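PduO-type ATP--cob(I)alamin adenosyltransferase (Sulfolobus tokodaii, PDB 1WOZ) probably transfers the adenosyl group of ATP to the cobalt of cob(I)alamin, as family members do in making adenosylcobalamin. Local coordinates at residues D32-F37 against H115-V120. Residues are numbered along the deposited sequence; the frame is centred on the assembly and turned at random.
With POG ((20S)-2,5,8,11,14,17-hexamethyl-3,6,9,12,15,18-hexaoxahenicosane-1,20-diol), chain B.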
loop_
_atom_site.group_PDB
_atom_site.type_symbol
_atom_site.label_atom_id
_atom_site.label_comp_id
_atom_site.label_asym_id
_atom_site.label_seq_id
_atom_site.Cartn_x
_atom_site.Cartn_y
_atom_site.Cartn_z
ATOM N N ASP A 32 -8.947 3.971 -7.277
ATOM C CA ASP A 32 -8.318 2.872 -8.022
ATOM C C ASP A 32 -7.369 2.064 -7.104
ATOM O O ASP A 32 -7.347 0.827 -7.144
ATOM C CB ASP A 32 -7.559 3.441 -9.235
ATOM C CG ASP A 32 -6.796 2.371 -10.017
ATOM O OD1 ASP A 32 -7.336 1.274 -10.247
ATOM O OD2 ASP A 32 -5.649 2.639 -10.419
ATOM N N GLU A 33 -6.585 2.760 -6.285
ATOM C CA GLU A 33 -5.679 2.058 -5.379
ATOM C C GLU A 33 -6.508 1.175 -4.439
ATOM O O GLU A 33 -6.202 0.002 -4.230
ATOM C CB GLU A 33 -4.813 3.060 -4.590
ATOM C CG GLU A 33 -3.792 2.342 -3.692
ATOM C CD GLU A 33 -2.843 3.273 -2.936
ATOM O OE1 GLU A 33 -2.864 4.494 -3.167
ATOM O OE2 GLU A 33 -2.051 2.767 -2.108
ATOM N N LEU A 34 -7.571 1.727 -3.867
ATOM C CA LEU A 34 -8.432 0.921 -2.996
ATOM C C LEU A 34 -9.028 -0.268 -3.778
ATOM O O LEU A 34 -9.017 -1.413 -3.312
ATOM C CB LEU A 34 -9.565 1.789 -2.422
ATOM C CG LEU A 34 -10.701 1.034 -1.695
ATOM C CD1 LEU A 34 -10.151 0.266 -0.480
ATOM C CD2 LEU A 34 -11.764 2.047 -1.215
ATOM N N ASN A 35 -9.525 0.005 -4.979
ATOM C CA ASN A 35 -10.135 -1.032 -5.808
ATOM C C ASN A 35 -9.136 -2.165 -6.099
ATOM O O ASN A 35 -9.501 -3.349 -6.138
ATOM C CB ASN A 35 -10.632 -0.388 -7.126
ATOM C CG ASN A 35 -11.849 -1.101 -7.716
ATOM O OD1 ASN A 35 -12.455 -1.963 -7.084
ATOM N ND2 ASN A 35 -12.207 -0.730 -8.934
ATOM N N SER A 36 -7.868 -1.800 -6.302
ATOM C CA SER A 36 -6.838 -2.792 -6.598
ATOM C C SER A 36 -6.545 -3.637 -5.360
ATOM O O SER A 36 -6.397 -4.862 -5.471
ATOM C CB SER A 36 -5.575 -2.105 -7.127
ATOM O OG SER A 36 -5.880 -1.410 -8.348
ATOM N N PHE A 37 -6.463 -3.015 -4.178
ATOM C CA PHE A 37 -6.269 -3.837 -2.967
ATOM C C PHE A 37 -7.478 -4.777 -2.770
ATOM O O PHE A 37 -7.330 -5.927 -2.326
ATOM C CB PHE A 37 -6.072 -2.955 -1.718
ATOM C CG PHE A 37 -4.632 -2.508 -1.510
ATOM C CD1 PHE A 37 -3.688 -3.383 -0.979
ATOM C CD2 PHE A 37 -4.219 -1.235 -1.906
ATOM C CE1 PHE A 37 -2.336 -2.998 -0.848
ATOM C CE2 PHE A 37 -2.877 -0.829 -1.793
ATOM C CZ PHE A 37 -1.923 -1.714 -1.262
ATOM N N HIS A 115 -7.527 -6.445 6.471
ATOM C CA HIS A 115 -7.182 -5.305 7.314
ATOM C C HIS A 115 -6.349 -4.283 6.540
ATOM O O HIS A 115 -6.477 -3.073 6.750
ATOM C CB HIS A 115 -6.403 -5.756 8.560
ATOM C CG HIS A 115 -7.288 -6.224 9.668
ATOM N ND1 HIS A 115 -8.220 -5.398 10.262
ATOM C CD2 HIS A 115 -7.404 -7.432 10.277
ATOM C CE1 HIS A 115 -8.876 -6.077 11.188
ATOM N NE2 HIS A 115 -8.401 -7.313 11.216
ATOM N N VAL A 116 -5.458 -4.763 5.675
ATOM C CA VAL A 116 -4.674 -3.822 4.880
ATOM C C VAL A 116 -5.643 -3.030 3.986
ATOM O O VAL A 116 -5.553 -1.801 3.864
ATOM C CB VAL A 116 -3.652 -4.554 3.972
ATOM C CG1 VAL A 116 -3.147 -3.597 2.887
ATOM C CG2 VAL A 116 -2.480 -5.094 4.817
ATOM N N THR A 117 -6.569 -3.750 3.366
ATOM C CA THR A 117 -7.553 -3.139 2.480
ATOM C C THR A 117 -8.404 -2.141 3.280
ATOM O O THR A 117 -8.687 -1.029 2.817
ATOM C CB THR A 117 -8.410 -4.252 1.836
ATOM O OG1 THR A 117 -7.528 -5.152 1.151
ATOM C CG2 THR A 117 -9.402 -3.681 0.821
ATOM N N ARG A 118 -8.767 -2.528 4.503
ATOM C CA ARG A 118 -9.535 -1.661 5.390
ATOM C C ARG A 118 -8.771 -0.342 5.691
ATOM O O ARG A 118 -9.333 0.768 5.661
ATOM C CB ARG A 118 -9.821 -2.442 6.693
ATOM C CG ARG A 118 -10.503 -1.663 7.841
ATOM C CD ARG A 118 -10.381 -2.451 9.195
ATOM N NE ARG A 118 -8.971 -2.615 9.571
ATOM C CZ ARG A 118 -8.177 -1.628 9.971
ATOM N NH1 ARG A 118 -8.652 -0.383 10.092
ATOM N NH2 ARG A 118 -6.877 -1.861 10.152
ATOM N N SER A 119 -7.485 -0.451 5.979
ATOM C CA SER A 119 -6.697 0.752 6.283
ATOM C C SER A 119 -6.548 1.656 5.054
ATOM O O SER A 119 -6.479 2.890 5.174
ATOM C CB SER A 119 -5.327 0.367 6.864
ATOM O OG SER A 119 -4.486 -0.204 5.886
ATOM N N VAL A 120 -6.536 1.054 3.866
ATOM C CA VAL A 120 -6.445 1.869 2.652
ATOM C C VAL A 120 -7.798 2.565 2.439
ATOM O O VAL A 120 -7.845 3.739 2.053
ATOM C CB VAL A 120 -6.044 1.008 1.432
ATOM C CG1 VAL A 120 -6.139 1.843 0.100
ATOM C CG2 VAL A 120 -4.597 0.540 1.628
HETATM O OH POG B . -10.725 3.537 -11.212
HETATM C C2 POG B . -11.641 4.024 -10.227
HETATM C C1 POG B . -12.268 2.934 -9.436
HETATM C C3 POG B . -12.664 4.784 -10.916
HETATM O O2 POG B . -12.110 5.496 -12.025
HETATM C C5 POG B . -13.132 5.702 -13.019
#
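Val120 and Val116, one turn apart on 115-120, present their methyl groups to the Phe37 ring of 32-37, which crosses in front of both. Val120 CG2 lies over one face, 4.2 Å from the ring centroid and shifted toward the rim, a CH-pi contact; Val116 CG1 meets the CD1-CE1 side obliquely, 3.9 Å from Phe37 CE1. A flat ring suits this place because it can lie against two branched side chains at once. The other methyl of Val120 is the second bump: CG1, swung anti to its own backbone N (chi1 172°), fits between the backbone of Leu34 and the Phe37 ring, 4.0 Å from Leu34 CA. In return Leu34 CD1 reaches across to Thr117, ending 3.8 Å from its carbonyl O. Thr117 is small enough to let the backbones close in, with 5.6 Å between its CA and that of Phe37, and its hydroxyl, bonded to Val113 O in its own helix, brings no unsatisfied polar group into the apolar seam. An alanine in place of Phe37 would probably leave the methyl groups of Val116 and Val120 without their shared surface and open a gap between the helices. The segments run nearly antiparallel, at 168° with axes 9.4 Å apart, and join helices 23-44 and 109-134 inside the helical bundle. Leu149 and Leu153 of helix 140-163 close over Leu34 and Thr117, Leu61 of helix 48-69 also packs on Leu34, and Phe37 of the third subunit packs against Phe37 and Val116, carrying the apolar seam into the trimer interface.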